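Local coordinates for protein carboxynorspermidine decarboxylase (Campylobacter jejuni subsp. jejuni 81116, PDB 3N29) that probably catalyses the pyridoxal-5'-phosphate-dependent decarboxylation of carboxynorspermidine to norspermidine, at residues E339-L344 with M355-F360; K293-L298 with L343-T348; G157-V162 with G198-A203; W232-G237 with Q265-P270. One frame throughout, in Å; residues are numbered along the deposited sequence.

In the fold
The four contacts fall into two pairs at opposite sides of the chain's centre. Interactions 1 and 2, with centres about 9 Å apart, are neighbouring strand pairs of the mixed beta-sheet domain; both use strand 340-345, and a salt bridge from E357 OE1 to K293 NZ (2.7 Å) ties them together. Interactions 3 and 4, again about 9 Å between centres, are neighbouring strand pairs of the closed eight-stranded barrel, and both touch the pyridoxal phosphate that norspermidine accompanies in the pocket. H202 ND1 lies 2.8 Å from G237 N, probably hydrogen-bonded, which joins them beside the cofactor. Between the pairs, the centres of interactions 1 and 3 are about 44 Å apart.

Interaction 1: E339-L344 with M355-F360; sequences EFAYLL and MGEYAF
L344 lays its CD1 methyl over one face of the Y358 ring, 4.0 Å from the ring centroid and 30° off the normal, a CH-pi contact between side chains that meet at about a right angle. The same methyl reaches the edge of the F360 ring near CZ, so a single leucine branch bridges two aromatic groups. Further along, Y342 CD2 meets F360 CD2 at 3.9 Å, again with the side chains roughly perpendicular. L344, Y342, F340, Y358 and F360 all lie on this face. On the other face, L343 CD2 packs on E357 CB at 3.8 Å, and the extended E357 chain, CG anti to the backbone N (chi1 -169°), carries OE1 past the A341 methyl to a salt bridge with K293.

Beneath the side chains the backbones pair antiparallel. F340 and F360 exchange two bonds, as do Y342 and Y358; the bond from Y342 N to Y358 O is 2.8 Å. The ladder finishes with L344 N to G356 O and M355 N to L344 O (2.7 Å). G356, at phi 143°, has a backbone that calls for glycine.

Farther out, the phenol oxygens are held by backbone atoms: Y358 OH by S316 O, and Y342 OH by L364 N. I370 of strand 369-372 packs against both L344 and F360, while strand 321-325 pairs with the outer side of 354-360. The arrangement is a beta hairpin of strands 340-345 and 354-360 within the mixed beta-sheet domain of this decarboxylase.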
# COMPACT_ATOMS: atom_id res chain seq x y z
N GLU A 339 -10.87 32.29 -9.41
CA GLU A 339 -10.85 30.86 -9.05
C GLU A 339 -11.53 30.51 -7.74
O GLU A 339 -11.84 31.38 -6.93
CB GLU A 339 -9.42 30.40 -8.99
CG GLU A 339 -8.69 30.49 -10.37
CD GLU A 339 -7.22 30.15 -10.23
OE1 GLU A 339 -6.63 30.40 -9.15
OE2 GLU A 339 -6.67 29.58 -11.17
N PHE A 340 -11.70 29.20 -7.51
CA PHE A 340 -12.29 28.67 -6.28
C PHE A 340 -11.37 27.59 -5.73
O PHE A 340 -10.99 26.67 -6.48
CB PHE A 340 -13.66 28.08 -6.58
CG PHE A 340 -14.58 29.05 -7.22
CD1 PHE A 340 -15.31 29.96 -6.43
CD2 PHE A 340 -14.65 29.16 -8.59
CE1 PHE A 340 -16.12 30.92 -7.02
CE2 PHE A 340 -15.51 30.13 -9.19
CZ PHE A 340 -16.20 31.01 -8.40
N ALA A 341 -10.94 27.73 -4.47
CA ALA A 341 -10.05 26.76 -3.81
C ALA A 341 -10.85 25.65 -3.12
O ALA A 341 -11.81 25.95 -2.35
CB ALA A 341 -9.17 27.48 -2.71
N TYR A 342 -10.40 24.42 -3.28
CA TYR A 342 -10.91 23.29 -2.50
C TYR A 342 -9.78 22.35 -2.01
O TYR A 342 -8.79 22.08 -2.76
CB TYR A 342 -11.82 22.48 -3.40
CG TYR A 342 -13.13 23.12 -3.80
CD1 TYR A 342 -14.28 22.87 -3.09
CD2 TYR A 342 -13.21 23.91 -4.92
CE1 TYR A 342 -15.51 23.44 -3.44
CE2 TYR A 342 -14.39 24.49 -5.30
CZ TYR A 342 -15.54 24.26 -4.54
OH TYR A 342 -16.67 24.82 -4.96
N LEU A 343 -9.92 21.85 -0.79
CA LEU A 343 -9.19 20.65 -0.33
C LEU A 343 -9.89 19.43 -0.97
O LEU A 343 -11.10 19.26 -0.86
CB LEU A 343 -9.19 20.54 1.19
CG LEU A 343 -8.21 21.44 1.94
CD1 LEU A 343 -8.43 21.28 3.52
CD2 LEU A 343 -6.79 21.07 1.51
N LEU A 344 -9.15 18.62 -1.71
CA LEU A 344 -9.67 17.35 -2.24
C LEU A 344 -9.22 16.24 -1.32
O LEU A 344 -8.01 16.21 -0.94
CB LEU A 344 -9.09 17.09 -3.62
CG LEU A 344 -9.46 18.08 -4.70
CD1 LEU A 344 -8.89 17.58 -6.06
CD2 LEU A 344 -10.95 18.42 -4.83
N MET A 355 -5.64 14.84 -0.71
CA MET A 355 -4.81 14.91 -1.90
C MET A 355 -4.00 16.22 -2.01
O MET A 355 -2.91 16.23 -2.61
CB MET A 355 -5.63 14.71 -3.15
CG MET A 355 -6.23 13.30 -3.34
SD MET A 355 -7.60 12.79 -2.09
CE MET A 355 -8.26 11.26 -3.01
N GLY A 356 -4.56 17.32 -1.48
CA GLY A 356 -3.99 18.64 -1.57
C GLY A 356 -5.06 19.70 -1.73
O GLY A 356 -6.26 19.39 -1.68
N GLU A 357 -4.65 20.98 -1.88
CA GLU A 357 -5.57 22.08 -2.07
C GLU A 357 -5.40 22.57 -3.51
O GLU A 357 -4.26 22.74 -3.95
CB GLU A 357 -5.21 23.24 -1.13
CG GLU A 357 -6.25 24.27 -1.11
CD GLU A 357 -5.85 25.54 -0.31
OE1 GLU A 357 -6.54 26.60 -0.47
OE2 GLU A 357 -4.82 25.47 0.41
N TYR A 358 -6.51 22.68 -4.24
CA TYR A 358 -6.45 22.98 -5.66
C TYR A 358 -7.42 24.10 -6.01
O TYR A 358 -8.47 24.30 -5.33
CB TYR A 358 -6.86 21.73 -6.47
CG TYR A 358 -6.04 20.46 -6.29
CD1 TYR A 358 -5.14 20.07 -7.26
CD2 TYR A 358 -6.17 19.65 -5.15
CE1 TYR A 358 -4.40 18.90 -7.12
CE2 TYR A 358 -5.40 18.44 -5.01
CZ TYR A 358 -4.53 18.09 -5.99
OH TYR A 358 -3.81 16.92 -5.87
N ALA A 359 -7.07 24.82 -7.07
CA ALA A 359 -7.80 25.94 -7.56
C ALA A 359 -8.48 25.48 -8.84
O ALA A 359 -7.80 24.92 -9.72
CB ALA A 359 -6.86 27.08 -7.91
N PHE A 360 -9.79 25.75 -8.90
CA PHE A 360 -10.63 25.49 -10.07
C PHE A 360 -11.22 26.81 -10.62
O PHE A 360 -11.31 27.80 -9.86
CB PHE A 360 -11.78 24.54 -9.70
CG PHE A 360 -11.34 23.16 -9.26
CD1 PHE A 360 -11.36 22.09 -10.16
CD2 PHE A 360 -10.95 22.91 -7.96
CE1 PHE A 360 -11.01 20.79 -9.77
CE2 PHE A 360 -10.55 21.63 -7.58
CZ PHE A 360 -10.56 20.58 -8.47
O HOH W 1 -7.66 27.02 -12.10

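Interaction 2: K293-L298 with L343-T348; sequences KQIAIL and LLTGNT
I295 and L343 stand side by side and point the same way, I295 CG1 against L343 CB at 4.1 Å, in a parallel strand pair of the mixed beta sheet. On the same face, I295 CG2 touches T345 CG2 at 3.6 Å, a contact that runs diagonally across the pair. On the other face A296 CB packs in register against L344 CD2 at 3.9 Å, and L298 lies more loosely near L344, again on a diagonal, with I370 beside both.

Backbone hydrogen bonds run L343 N to Q294 O, A296 N to L343 O, T345 N to A296 O and L298 N to T345 O, so the strand 294-298 and its partner alternate as donor and acceptor.

The second subunit closes over the I295 face: its Y178 packs on K293 and I295, and R180 of that subunit donates through NE to G346 O.

A296 O takes two donors from one residue. T345 N lies nearly in line with the C=O, though the bond is bent at the hydrogen (143°), whereas T345 OG1, placed between the backbone N and the carbonyl carbon (chi1 66°), donates from above the carbonyl plane, 44° out of it, with OG1 3.0 Å from A296 O.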
# COMPACT_ATOMS: atom_id res chain seq x y z
N LYS A 293 -11.92 26.03 5.07
CA LYS A 293 -11.87 25.86 3.62
C LYS A 293 -13.04 25.01 3.11
O LYS A 293 -13.68 24.34 3.86
CB LYS A 293 -10.58 25.21 3.20
CG LYS A 293 -9.40 25.64 3.95
CD LYS A 293 -8.19 25.85 3.12
CE LYS A 293 -8.45 26.82 1.98
NZ LYS A 293 -7.39 27.79 1.76
N GLN A 294 -13.32 25.08 1.83
CA GLN A 294 -14.23 24.17 1.22
C GLN A 294 -13.47 22.87 1.00
O GLN A 294 -12.34 22.87 0.61
CB GLN A 294 -14.73 24.70 -0.10
CG GLN A 294 -15.47 25.99 -0.02
CD GLN A 294 -16.77 25.82 0.58
OE1 GLN A 294 -17.63 25.22 0.01
NE2 GLN A 294 -16.93 26.32 1.74
N ILE A 295 -14.13 21.78 1.33
CA ILE A 295 -13.57 20.47 1.23
C ILE A 295 -14.46 19.54 0.43
O ILE A 295 -15.58 19.36 0.77
CB ILE A 295 -13.39 19.87 2.63
CG1 ILE A 295 -12.57 20.80 3.50
CG2 ILE A 295 -12.75 18.52 2.56
CD1 ILE A 295 -12.61 20.51 4.90
N ALA A 296 -13.91 18.93 -0.60
CA ALA A 296 -14.62 17.98 -1.41
C ALA A 296 -14.16 16.60 -1.00
O ALA A 296 -13.00 16.31 -0.98
CB ALA A 296 -14.33 18.20 -2.83
N ILE A 297 -15.10 15.75 -0.66
CA ILE A 297 -14.80 14.38 -0.29
C ILE A 297 -15.13 13.51 -1.51
O ILE A 297 -16.27 13.49 -1.96
CB ILE A 297 -15.63 13.98 0.86
CG1 ILE A 297 -15.36 14.94 2.04
CG2 ILE A 297 -15.35 12.52 1.24
CD1 ILE A 297 -16.11 14.60 3.40
N LEU A 298 -14.14 12.83 -2.00
CA LEU A 298 -14.24 12.05 -3.21
C LEU A 298 -14.46 10.58 -2.93
O LEU A 298 -14.18 10.10 -1.80
CB LEU A 298 -13.02 12.21 -4.06
CG LEU A 298 -12.55 13.64 -4.22
CD1 LEU A 298 -11.32 13.66 -5.10
CD2 LEU A 298 -13.70 14.58 -4.67
N LEU A 343 -9.92 21.85 -0.79
CA LEU A 343 -9.19 20.65 -0.33
C LEU A 343 -9.89 19.43 -0.97
O LEU A 343 -11.10 19.26 -0.86
CB LEU A 343 -9.19 20.54 1.19
CG LEU A 343 -8.21 21.44 1.94
CD1 LEU A 343 -8.43 21.28 3.52
CD2 LEU A 343 -6.79 21.07 1.51
N LEU A 344 -9.15 18.62 -1.71
CA LEU A 344 -9.67 17.35 -2.24
C LEU A 344 -9.22 16.24 -1.32
O LEU A 344 -8.01 16.21 -0.94
CB LEU A 344 -9.09 17.09 -3.62
CG LEU A 344 -9.46 18.08 -4.70
CD1 LEU A 344 -8.89 17.58 -6.06
CD2 LEU A 344 -10.95 18.42 -4.83
N THR A 345 -10.17 15.42 -0.88
CA THR A 345 -9.90 14.47 0.14
C THR A 345 -10.55 13.15 -0.20
O THR A 345 -11.45 13.11 -1.04
CB THR A 345 -10.45 14.99 1.47
OG1 THR A 345 -11.87 15.10 1.48
CG2 THR A 345 -9.86 16.45 1.82
N GLY A 346 -10.19 12.11 0.55
CA GLY A 346 -10.60 10.75 0.24
C GLY A 346 -11.68 10.19 1.13
O GLY A 346 -12.10 10.79 2.08
N ASN A 347 -12.03 8.96 0.84
CA ASN A 347 -13.15 8.23 1.46
C ASN A 347 -12.75 7.17 2.52
O ASN A 347 -13.64 6.47 3.06
CB ASN A 347 -14.10 7.61 0.44
CG ASN A 347 -13.47 6.60 -0.45
OD1 ASN A 347 -12.22 6.44 -0.48
ND2 ASN A 347 -14.31 5.93 -1.24
N THR A 348 -11.46 7.05 2.83
CA THR A 348 -11.08 6.25 3.95
C THR A 348 -11.40 7.03 5.20
O THR A 348 -11.67 8.26 5.16
CB THR A 348 -9.62 5.83 3.95
OG1 THR A 348 -8.81 6.97 4.21
CG2 THR A 348 -9.26 5.20 2.59

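Interaction 3: G157-V162 with G198-A203; sequences GLRCNV and GLHFHA. With PLP (pyridoxal-5'-phosphate), chain C.
R159 NH2 sits at the edge of the H202 imidazole, in its plane, with the guanidinium turned 76° from the ring, while one face of the imidazole carries the pyridine ring of pyridoxal phosphate, cofactor atom C3 lying over the centre of the H202 ring and 3.5 Å above its plane. One face of the guanidinium is covered by H200 CE1 and H202 CB, and water 2 lies in its plane at the edge. R159 CG and the cofactor methyl C2A both meet the edge of the H200 ring.

R159 reaches these groups as a fully extended chain (chi1 176°), and its NH2 donates to a lone pair of H202 O at 3.0 Å, though the bond is bent, 136° at the hydrogen. Water 2 accepts from R159 NE (2.8 Å) and from H202 N, and donates to C160 O (2.7 Å), so one water ties all three together. H200 NE2 bonds to E269, while its buried ND1 has no partner in the model.

Behind them, L158 N to G198 O, H200 N to L158 O and C160 N to H200 O (2.7 Å) pair the strands in parallel. These are neighbouring strands of the beta/alpha barrel: strand 135-138 flanks 155-159, strand 232-234 flanks 198-200, and helix 209-223 packs on C160, V162 and F201.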
# COMPACT_ATOMS: atom_id res chain seq x y z
N GLY A 157 22.67 -14.24 -16.14
CA GLY A 157 23.36 -12.97 -15.94
C GLY A 157 23.61 -12.71 -14.47
O GLY A 157 23.03 -13.37 -13.58
N LEU A 158 24.48 -11.74 -14.21
CA LEU A 158 24.70 -11.20 -12.87
C LEU A 158 24.43 -9.70 -12.80
O LEU A 158 24.84 -8.94 -13.69
CB LEU A 158 26.12 -11.44 -12.40
CG LEU A 158 26.55 -12.92 -12.33
CD1 LEU A 158 28.06 -13.02 -12.21
CD2 LEU A 158 25.82 -13.74 -11.20
N ARG A 159 23.82 -9.28 -11.69
CA ARG A 159 23.58 -7.87 -11.48
C ARG A 159 24.80 -7.25 -10.82
O ARG A 159 25.36 -7.80 -9.88
CB ARG A 159 22.33 -7.63 -10.66
CG ARG A 159 22.18 -6.15 -10.38
CD ARG A 159 20.81 -5.80 -9.87
NE ARG A 159 20.57 -4.37 -9.67
CZ ARG A 159 19.43 -3.86 -9.23
NH1 ARG A 159 18.43 -4.65 -8.88
NH2 ARG A 159 19.27 -2.55 -9.10
N CYS A 160 25.21 -6.10 -11.35
CA CYS A 160 26.41 -5.38 -10.94
C CYS A 160 26.00 -4.15 -10.11
O CYS A 160 25.10 -3.40 -10.51
CB CYS A 160 27.10 -4.90 -12.18
SG CYS A 160 27.66 -6.31 -13.20
N ASN A 161 26.64 -3.98 -8.97
CA ASN A 161 26.40 -2.83 -8.10
C ASN A 161 27.33 -1.77 -8.64
O ASN A 161 28.50 -1.86 -8.45
CB ASN A 161 26.72 -3.16 -6.65
CG ASN A 161 26.51 -1.97 -5.73
OD1 ASN A 161 26.50 -0.83 -6.21
ND2 ASN A 161 26.38 -2.23 -4.38
N VAL A 162 26.83 -0.76 -9.30
CA VAL A 162 27.75 0.19 -9.90
C VAL A 162 28.30 1.21 -8.91
O VAL A 162 29.41 1.76 -9.16
CB VAL A 162 27.13 0.82 -11.12
CG1 VAL A 162 28.01 1.95 -11.63
CG2 VAL A 162 26.99 -0.29 -12.15
N GLY A 198 25.54 -12.72 -19.42
CA GLY A 198 25.22 -11.32 -19.39
C GLY A 198 25.52 -10.61 -18.08
O GLY A 198 25.59 -11.22 -16.99
N LEU A 199 25.63 -9.31 -18.18
CA LEU A 199 25.68 -8.44 -17.01
C LEU A 199 24.53 -7.47 -17.01
O LEU A 199 24.05 -7.02 -18.11
CB LEU A 199 27.00 -7.69 -16.98
CG LEU A 199 28.27 -8.51 -16.78
CD1 LEU A 199 29.47 -7.59 -16.97
CD2 LEU A 199 28.33 -9.28 -15.37
N HIS A 200 24.06 -7.15 -15.81
CA HIS A 200 22.88 -6.34 -15.64
C HIS A 200 23.17 -5.23 -14.63
O HIS A 200 23.81 -5.48 -13.63
CB HIS A 200 21.76 -7.24 -15.11
CG HIS A 200 20.49 -6.52 -14.80
ND1 HIS A 200 20.29 -5.88 -13.59
CD2 HIS A 200 19.32 -6.43 -15.47
CE1 HIS A 200 19.08 -5.34 -13.58
NE2 HIS A 200 18.45 -5.68 -14.69
N PHE A 201 22.76 -4.00 -14.92
CA PHE A 201 22.62 -2.97 -13.88
C PHE A 201 21.25 -2.30 -13.91
O PHE A 201 20.59 -2.26 -14.96
CB PHE A 201 23.77 -1.94 -13.84
CG PHE A 201 23.84 -1.03 -15.03
CD1 PHE A 201 23.07 0.14 -15.08
CD2 PHE A 201 24.66 -1.36 -16.10
CE1 PHE A 201 23.09 0.95 -16.22
CE2 PHE A 201 24.74 -0.57 -17.25
CZ PHE A 201 23.95 0.60 -17.32
N HIS A 202 20.86 -1.75 -12.76
CA HIS A 202 19.75 -0.83 -12.66
C HIS A 202 20.09 0.21 -11.62
O HIS A 202 20.22 -0.08 -10.42
CB HIS A 202 18.39 -1.56 -12.43
CG HIS A 202 17.25 -0.64 -12.14
ND1 HIS A 202 16.53 0.01 -13.12
CD2 HIS A 202 16.68 -0.26 -10.95
CE1 HIS A 202 15.59 0.76 -12.57
NE2 HIS A 202 15.66 0.61 -11.24
N ALA A 203 20.25 1.43 -12.09
CA ALA A 203 20.91 2.47 -11.36
C ALA A 203 20.21 3.83 -11.48
O ALA A 203 20.75 4.82 -11.01
CB ALA A 203 22.37 2.58 -11.85
N1 PLP C . 14.64 -3.07 -13.91
C2 PLP C . 14.80 -3.28 -12.57
C2A PLP C . 15.76 -4.33 -12.08
C3 PLP C . 13.99 -2.52 -11.67
O3 PLP C . 14.11 -2.73 -10.30
C4 PLP C . 13.07 -1.57 -12.16
C4A PLP C . 12.19 -0.81 -11.18
C5 PLP C . 12.98 -1.34 -13.54
C6 PLP C . 13.79 -2.12 -14.39
C5A PLP C . 12.02 -0.32 -14.11
O4P PLP C . 12.21 0.95 -13.55
P PLP C . 11.41 2.22 -14.04
O1P PLP C . 9.94 1.86 -13.94
O2P PLP C . 11.80 2.48 -15.51
O3P PLP C . 11.83 3.37 -13.24
O HOH W 2 22.54 -2.50 -10.30

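Interaction 4: W232-G237 with Q265-P270; sequences WVNFGG and QVYLEP. With PLP (pyridoxal-5'-phosphate), chain C.
E269 OE2 is gripped by N234 ND2 across the contact, at 3.0 Å, and by T96 OG1. The amide comes from above the carboxylate, 68° out of its plane, and the bond is bent, so the asparagine steadies the acid over its face. The other oxygen, E269 OE1, lies 2.7 Å from PLP N1 and also takes a hydrogen bond from H200 NE2. Such a pairing would be expected to favour a protonated pyridine ring. N234 is itself fixed: its OD1 accepts from G236 N at 2.9 Å, an Asx turn leading into G236 and G237.

These residues stand at the C-terminal ends of strands 232-234 and 265-268, which helix 248-262 joins in a beta-alpha-beta crossover of the beta/alpha barrel, where cofactors are bound in this fold. V233 N to Q265 O, Y267 N to V233 O and F235 N to Y267 O lace the strands in parallel, and E269 N to G236 O (2.9 Å) carries the pairing into the loops.

Toward the helices, V266 CG1 sits over the centre of the F235 ring, 3.7 Å from its centroid. L268 CD2 meets F235 CD2 at 3.8 Å. On the barrel interior, Y267 turns its edge to the five-membered ring of W232 in an offset edge-to-face pair, planes at 80°. Beside the cofactor, G237 CA packs against E269 O at 3.3 Å, and G237 N lies 3.6 Å from PLP C6.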
# COMPACT_ATOMS: atom_id res chain seq x y z
N TRP A 232 25.35 -10.40 -23.81
CA TRP A 232 24.44 -9.26 -23.61
C TRP A 232 24.72 -8.50 -22.33
O TRP A 232 25.32 -9.02 -21.39
CB TRP A 232 22.99 -9.73 -23.56
CG TRP A 232 22.70 -10.90 -22.64
CD1 TRP A 232 22.71 -12.22 -22.96
CD2 TRP A 232 22.25 -10.81 -21.27
NE1 TRP A 232 22.31 -12.97 -21.88
CE2 TRP A 232 22.03 -12.12 -20.83
CE3 TRP A 232 22.00 -9.75 -20.40
CZ2 TRP A 232 21.62 -12.41 -19.57
CZ3 TRP A 232 21.62 -10.02 -19.11
CH2 TRP A 232 21.40 -11.35 -18.70
N VAL A 233 24.25 -7.25 -22.34
CA VAL A 233 24.25 -6.39 -21.20
C VAL A 233 22.87 -5.72 -21.11
O VAL A 233 22.33 -5.29 -22.13
CB VAL A 233 25.38 -5.36 -21.34
CG1 VAL A 233 25.35 -4.32 -20.19
CG2 VAL A 233 26.74 -6.06 -21.27
N ASN A 234 22.32 -5.61 -19.90
CA ASN A 234 21.02 -5.03 -19.64
C ASN A 234 21.22 -3.76 -18.79
O ASN A 234 21.80 -3.84 -17.69
CB ASN A 234 20.20 -6.08 -18.89
CG ASN A 234 18.73 -5.71 -18.74
OD1 ASN A 234 18.40 -4.58 -18.42
ND2 ASN A 234 17.87 -6.67 -18.94
N PHE A 235 20.81 -2.62 -19.31
CA PHE A 235 21.07 -1.31 -18.69
C PHE A 235 19.91 -0.92 -17.74
O PHE A 235 19.79 0.24 -17.32
CB PHE A 235 21.05 -0.23 -19.75
CG PHE A 235 22.22 -0.25 -20.71
CD1 PHE A 235 23.25 -1.17 -20.58
CD2 PHE A 235 22.30 0.73 -21.68
CE1 PHE A 235 24.31 -1.16 -21.45
CE2 PHE A 235 23.38 0.75 -22.56
CZ PHE A 235 24.38 -0.20 -22.42
N GLY A 236 19.05 -1.86 -17.49
CA GLY A 236 17.95 -1.68 -16.52
C GLY A 236 16.96 -0.59 -16.92
O GLY A 236 16.76 -0.30 -18.12
N GLY A 237 16.27 -0.05 -15.92
CA GLY A 237 15.22 0.88 -16.20
C GLY A 237 15.58 2.25 -15.68
O GLY A 237 16.75 2.54 -15.43
N GLN A 265 24.60 -7.65 -27.22
CA GLN A 265 23.23 -7.25 -27.44
C GLN A 265 22.87 -6.45 -26.14
O GLN A 265 23.05 -6.95 -25.03
CB GLN A 265 22.37 -8.50 -27.55
CG GLN A 265 20.82 -8.28 -27.56
CD GLN A 265 20.45 -7.38 -28.67
OE1 GLN A 265 20.09 -6.21 -28.49
NE2 GLN A 265 20.58 -7.88 -29.86
N VAL A 266 22.37 -5.24 -26.30
CA VAL A 266 21.99 -4.41 -25.17
C VAL A 266 20.49 -4.57 -24.98
O VAL A 266 19.74 -4.65 -25.96
CB VAL A 266 22.27 -2.90 -25.45
CG1 VAL A 266 21.67 -2.06 -24.36
CG2 VAL A 266 23.80 -2.61 -25.52
N TYR A 267 20.06 -4.63 -23.73
CA TYR A 267 18.66 -4.64 -23.33
C TYR A 267 18.35 -3.43 -22.50
O TYR A 267 19.19 -2.96 -21.70
CB TYR A 267 18.35 -5.90 -22.51
CG TYR A 267 18.35 -7.14 -23.33
CD1 TYR A 267 17.16 -7.63 -23.85
CD2 TYR A 267 19.54 -7.80 -23.62
CE1 TYR A 267 17.13 -8.76 -24.61
CE2 TYR A 267 19.53 -8.94 -24.43
CZ TYR A 267 18.32 -9.40 -24.91
OH TYR A 267 18.23 -10.51 -25.69
N LEU A 268 17.15 -2.86 -22.69
CA LEU A 268 16.67 -1.78 -21.81
C LEU A 268 15.35 -2.23 -21.20
O LEU A 268 14.61 -2.96 -21.84
CB LEU A 268 16.44 -0.48 -22.56
CG LEU A 268 17.55 0.23 -23.34
CD1 LEU A 268 16.99 1.34 -24.18
CD2 LEU A 268 18.62 0.83 -22.43
N GLU A 269 15.04 -1.79 -19.98
CA GLU A 269 13.87 -2.34 -19.35
C GLU A 269 13.15 -1.25 -18.59
O GLU A 269 12.98 -1.32 -17.33
CB GLU A 269 14.19 -3.62 -18.57
CG GLU A 269 15.33 -3.54 -17.69
CD GLU A 269 15.63 -4.81 -16.83
OE1 GLU A 269 15.97 -4.57 -15.68
OE2 GLU A 269 15.47 -5.99 -17.28
N PRO A 270 12.61 -0.29 -19.34
CA PRO A 270 11.76 0.71 -18.76
C PRO A 270 10.43 0.15 -18.24
O PRO A 270 9.83 -0.76 -18.84
CB PRO A 270 11.49 1.60 -19.93
CG PRO A 270 11.48 0.74 -21.08
CD PRO A 270 12.64 -0.14 -20.81
N1 PLP C . 14.64 -3.07 -13.91
C2 PLP C . 14.80 -3.28 -12.57
C2A PLP C . 15.76 -4.33 -12.08
C3 PLP C . 13.99 -2.52 -11.67
O3 PLP C . 14.11 -2.73 -10.30
C4 PLP C . 13.07 -1.57 -12.16
C4A PLP C . 12.19 -0.81 -11.18
C5 PLP C . 12.98 -1.34 -13.54
C6 PLP C . 13.79 -2.12 -14.39
C5A PLP C . 12.02 -0.32 -14.11
O4P PLP C . 12.21 0.95 -13.55
P PLP C . 11.41 2.22 -14.04
O1P PLP C . 9.94 1.86 -13.94
O2P PLP C . 11.80 2.48 -15.51
O3P PLP C . 11.83 3.37 -13.24